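Local coordinates for protein cytidylyltransferase (Leptospira borgpetersenii serovar Hardjo-bovis, PDB 6OEW) that probably acts as a metal-dependent nucleotidyltransferase of the GT-A clan, moving a cytidylyl group from CTP to an acceptor, at residues M19-T22 and G26-A29; D34-G39 and E68-K73. All coordinates share one frame; numbering follows the deposited sequence.

Interaction 1. Residues M19-T22 and G26-A29; sequences MGST and GKIA
Met19 curls its thioether over Ile28 and Ala29, its SD lying 3.7 Å from Ile28 CG1 and 3.8 Å from Ala29 CB. The bends at chi2 (-71°) and chi3 (-75°) fold the chain back on itself, which also brings CE near Gly26 CA and the Ala29 methyl. Ile28 crosses this chain at a slant, with CD1 reaching back toward the Met19 backbone N. Met19 O accepts Gly26 N at 2.8 Å, with the donor in the carbonyl plane and the N-H...O angle a bent 140°. The same oxygen closes an inverse gamma turn about Gly20 through a weak bond from Ser21 N. This is the loop that follows strand 11-16, the first of the central sheet in chain order, and, as in related nucleotidyltransferases, probably the loop that receives the nucleotide; here it doubles back so that its two arms meet. A water fills the inner angle, donating to Met19 O and, at 3.0 Å, to Ser21 OG, and accepting weakly from Ile28 N. Ser21 OG rests against the aliphatic run of Lys27, 3.6 Å from its CE, while bonding to Arg23 O. Lys27, extended beyond CG, carries NZ past the serine to the carbonyls of Arg23 and Ile201 and a salt bridge with Asp202.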
loop_
_atom_site.group_PDB
_atom_site.type_symbol
_atom_site.label_atom_id
_atom_site.label_comp_id
_atom_site.label_asym_id
_atom_site.label_seq_id
_atom_site.Cartn_x
_atom_site.Cartn_y
_atom_site.Cartn_z
ATOM N N MET A 19 -10.909 -4.592 -8.824
ATOM C CA MET A 19 -10.819 -5.794 -9.646
ATOM C C MET A 19 -10.292 -5.459 -11.033
ATOM O O MET A 19 -9.456 -6.187 -11.579
ATOM C CB MET A 19 -12.196 -6.471 -9.743
ATOM C CG MET A 19 -12.638 -7.146 -8.415
ATOM S SD MET A 19 -11.671 -8.632 -8.039
ATOM C CE MET A 19 -12.432 -9.761 -9.252
ATOM N N GLY A 20 -10.744 -4.346 -11.603
ATOM C CA GLY A 20 -10.323 -3.960 -12.939
ATOM C C GLY A 20 -8.986 -3.251 -12.961
ATOM O O GLY A 20 -8.845 -2.214 -13.620
ATOM N N SER A 21 -8.003 -3.789 -12.231
ATOM C CA SER A 21 -6.686 -3.175 -12.198
ATOM C C SER A 21 -6.053 -3.189 -13.585
ATOM O O SER A 21 -6.308 -4.072 -14.405
ATOM C CB SER A 21 -5.771 -3.885 -11.178
ATOM O OG SER A 21 -5.714 -5.316 -11.352
ATOM N N THR A 22 -5.184 -2.209 -13.825
ATOM C CA THR A 22 -4.525 -2.099 -15.119
ATOM C C THR A 22 -3.680 -3.329 -15.413
ATOM O O THR A 22 -3.699 -3.860 -16.531
ATOM C CB THR A 22 -3.666 -0.835 -15.146
ATOM O OG1 THR A 22 -4.433 0.277 -14.662
ATOM C CG2 THR A 22 -3.213 -0.538 -16.552
ATOM N N GLY A 26 -8.230 -8.703 -11.671
ATOM C CA GLY A 26 -8.723 -9.832 -10.901
ATOM C C GLY A 26 -7.763 -10.332 -9.847
ATOM O O GLY A 26 -8.128 -11.212 -9.049
ATOM N N LYS A 27 -6.549 -9.800 -9.814
ATOM C CA LYS A 27 -5.515 -10.389 -8.974
ATOM C C LYS A 27 -5.862 -10.280 -7.493
ATOM O O LYS A 27 -5.487 -11.156 -6.718
ATOM C CB LYS A 27 -4.165 -9.725 -9.263
ATOM C CG LYS A 27 -4.112 -8.218 -8.867
ATOM C CD LYS A 27 -2.996 -7.483 -9.620
ATOM C CE LYS A 27 -2.926 -6.002 -9.194
ATOM N NZ LYS A 27 -2.017 -5.226 -10.093
ATOM N N ILE A 28 -6.586 -9.232 -7.079
ATOM C CA ILE A 28 -6.839 -9.079 -5.649
ATOM C C ILE A 28 -7.741 -10.177 -5.118
ATOM O O ILE A 28 -7.768 -10.414 -3.903
ATOM C CB ILE A 28 -7.444 -7.696 -5.337
ATOM C CG1 ILE A 28 -8.810 -7.510 -6.001
ATOM C CG2 ILE A 28 -6.449 -6.584 -5.714
ATOM C CD1 ILE A 28 -9.501 -6.195 -5.594
ATOM N N ALA A 29 -8.465 -10.870 -6.001
ATOM C CA ALA A 29 -9.339 -11.977 -5.639
ATOM C C ALA A 29 -8.685 -13.342 -5.837
ATOM O O ALA A 29 -9.349 -14.364 -5.646
ATOM C CB ALA A 29 -10.650 -11.902 -6.450
HETATM O O HOH W 1 -7.271 -6.738 -9.276
#

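Interaction 2. Residues D34-G39 and E68-K73; sequences DTTILG and EEIAKK
Ile70 pushes its CG2 methyl into the first turn of helix 37-45, joining the N-terminal turn of that helix to helix 65-73, and three neighbours close around the methyl. Thr36 OG1 is 3.6 Å from Ile70 CG2. Gly39 N follows at 3.7 Å from Ile70 CG2, and Leu38 CB at 3.9 Å from the same atom. With chi1 at -69°, the isoleucine holds CG2 anti to its backbone N and sets CG1 beside that N, and Ile70 CD1 at the end of the CG1 branch also comes within 3.8 Å of Thr36 OG1. Thr36 and Ile70 thus meet tip to tip, whereas Leu38 lies beside the methyl with CB, CG and CD2. Thr36 is the N-cap: its OG1 accepts Gly39 N at 2.9 Å with an N-H...O angle of 153°. The tight spot is therefore one branched side chain against a capped helix start. Elsewhere the packing thins out: exposed Lys73 trails past this side at longer range, and on the far flank of helix 65-73 Glu68 and Lys72 pair with each other, Glu68 also bridging to Arg80. No hydrogen bond spans the two segments, so cohesion rests on van der Waals contact, and the isoleucine methyls, by covering the capping bond, may shield it from competing water.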
loop_
_atom_site.group_PDB
_atom_site.type_symbol
_atom_site.label_atom_id
_atom_site.label_comp_id
_atom_site.label_asym_id
_atom_site.label_seq_id
_atom_site.Cartn_x
_atom_site.Cartn_y
_atom_site.Cartn_z
ATOM N N ASP A 34 -4.768 -19.169 2.924
ATOM C CA ASP A 34 -6.135 -19.620 3.139
ATOM C C ASP A 34 -7.162 -18.545 2.811
ATOM O O ASP A 34 -8.325 -18.672 3.208
ATOM C CB ASP A 34 -6.321 -20.115 4.576
ATOM C CG ASP A 34 -6.147 -19.013 5.612
ATOM O OD1 ASP A 34 -5.781 -17.871 5.262
ATOM O OD2 ASP A 34 -6.394 -19.301 6.798
ATOM N N THR A 35 -6.769 -17.502 2.077
ATOM C CA THR A 35 -7.691 -16.411 1.788
ATOM C C THR A 35 -7.492 -15.912 0.354
ATOM O O THR A 35 -7.220 -16.710 -0.551
ATOM C CB THR A 35 -7.514 -15.307 2.851
ATOM O OG1 THR A 35 -8.441 -14.235 2.632
ATOM C CG2 THR A 35 -6.074 -14.768 2.881
ATOM N N THR A 36 -7.669 -14.617 0.122
ATOM C CA THR A 36 -7.389 -13.958 -1.146
ATOM C C THR A 36 -6.169 -13.052 -1.005
ATOM O O THR A 36 -5.693 -12.766 0.105
ATOM C CB THR A 36 -8.597 -13.131 -1.600
ATOM O OG1 THR A 36 -8.850 -12.118 -0.605
ATOM C CG2 THR A 36 -9.837 -14.027 -1.771
ATOM N N ILE A 37 -5.668 -12.573 -2.148
ATOM C CA ILE A 37 -4.551 -11.620 -2.116
ATOM C C ILE A 37 -4.892 -10.423 -1.225
ATOM O O ILE A 37 -4.138 -10.070 -0.308
ATOM C CB ILE A 37 -4.183 -11.172 -3.543
ATOM C CG1 ILE A 37 -3.376 -12.272 -4.255
ATOM C CG2 ILE A 37 -3.442 -9.858 -3.517
ATOM C CD1 ILE A 37 -1.928 -12.339 -3.819
ATOM N N LEU A 38 -6.043 -9.797 -1.465
ATOM C CA LEU A 38 -6.421 -8.631 -0.666
ATOM C C LEU A 38 -6.735 -9.017 0.775
ATOM O O LEU A 38 -6.360 -8.291 1.709
ATOM C CB LEU A 38 -7.615 -7.912 -1.300
ATOM C CG LEU A 38 -8.108 -6.644 -0.572
ATOM C CD1 LEU A 38 -6.981 -5.630 -0.284
ATOM C CD2 LEU A 38 -9.199 -5.971 -1.382
ATOM N N GLY A 39 -7.408 -10.153 0.991
ATOM C CA GLY A 39 -7.678 -10.582 2.364
ATOM C C GLY A 39 -6.411 -10.829 3.171
ATOM O O GLY A 39 -6.328 -10.479 4.357
ATOM N N GLU A 68 -15.601 -5.147 -2.237
ATOM C CA GLU A 68 -16.364 -4.871 -1.026
ATOM C C GLU A 68 -16.568 -6.146 -0.210
ATOM O O GLU A 68 -16.430 -6.131 1.024
ATOM C CB GLU A 68 -17.702 -4.224 -1.388
ATOM C CG GLU A 68 -18.593 -3.957 -0.197
ATOM C CD GLU A 68 -19.952 -3.439 -0.584
ATOM O OE1 GLU A 68 -20.215 -3.274 -1.802
ATOM O OE2 GLU A 68 -20.767 -3.207 0.329
ATOM N N GLU A 69 -16.860 -7.265 -0.885
ATOM C CA GLU A 69 -17.100 -8.527 -0.186
ATOM C C GLU A 69 -15.865 -8.974 0.589
ATOM O O GLU A 69 -15.964 -9.422 1.742
ATOM C CB GLU A 69 -17.514 -9.619 -1.172
ATOM C CG GLU A 69 -17.335 -11.034 -0.614
ATOM C CD GLU A 69 -17.504 -12.137 -1.670
ATOM O OE1 GLU A 69 -18.228 -11.920 -2.667
ATOM O OE2 GLU A 69 -16.903 -13.219 -1.496
ATOM N N ILE A 70 -14.694 -8.872 -0.041
ATOM C CA ILE A 70 -13.451 -9.264 0.609
ATOM C C ILE A 70 -13.181 -8.367 1.816
ATOM O O ILE A 70 -12.859 -8.854 2.909
ATOM C CB ILE A 70 -12.292 -9.232 -0.406
ATOM C CG1 ILE A 70 -12.437 -10.353 -1.444
ATOM C CG2 ILE A 70 -10.924 -9.303 0.302
ATOM C CD1 ILE A 70 -11.474 -10.209 -2.613
ATOM N N ALA A 71 -13.353 -7.049 1.652
ATOM C CA ALA A 71 -13.146 -6.141 2.776
ATOM C C ALA A 71 -14.110 -6.445 3.912
ATOM O O ALA A 71 -13.722 -6.430 5.088
ATOM C CB ALA A 71 -13.300 -4.689 2.321
ATOM N N LYS A 72 -15.377 -6.719 3.585
ATOM C CA LYS A 72 -16.367 -6.954 4.630
ATOM C C LYS A 72 -16.080 -8.249 5.377
ATOM O O LYS A 72 -16.275 -8.317 6.596
ATOM C CB LYS A 72 -17.784 -6.969 4.046
ATOM C CG LYS A 72 -18.399 -5.576 3.934
ATOM C CD LYS A 72 -19.914 -5.608 4.076
ATOM C CE LYS A 72 -20.605 -5.346 2.753
ATOM N NZ LYS A 72 -22.058 -5.065 2.955
ATOM N N LYS A 73 -15.627 -9.281 4.657
ATOM C CA LYS A 73 -15.267 -10.551 5.278
ATOM C C LYS A 73 -14.176 -10.352 6.317
ATOM O O LYS A 73 -14.133 -11.065 7.329
ATOM C CB LYS A 73 -14.813 -11.541 4.195
ATOM C CG LYS A 73 -14.305 -12.892 4.688
ATOM C CD LYS A 73 -13.592 -13.649 3.560
ATOM C CE LYS A 73 -13.041 -14.995 4.016
ATOM N NZ LYS A 73 -14.127 -15.990 4.242
#

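Interactions 1 and 2 follow one another along the chain, with centres about 12 Å apart, and are joined by a probable hydrogen bond from Leu38 N to Ile28 O at 3.0 Å. Helix 65-73 backs both: Lys66 and Thr67 near its start meet Met19, Ile28 and Ala29, while its next turn supplies Ile70. Their relation to the metal differs. In interaction 1 the side chain of Lys27 lies about 5 Å from a bound magnesium ion and about 4 Å from the side chain of Asp108, a residue known to bind magnesium in this protein. In interaction 2 the Leu38 side chain is about 12 Å from the ion, so that this packing is farther from the metal.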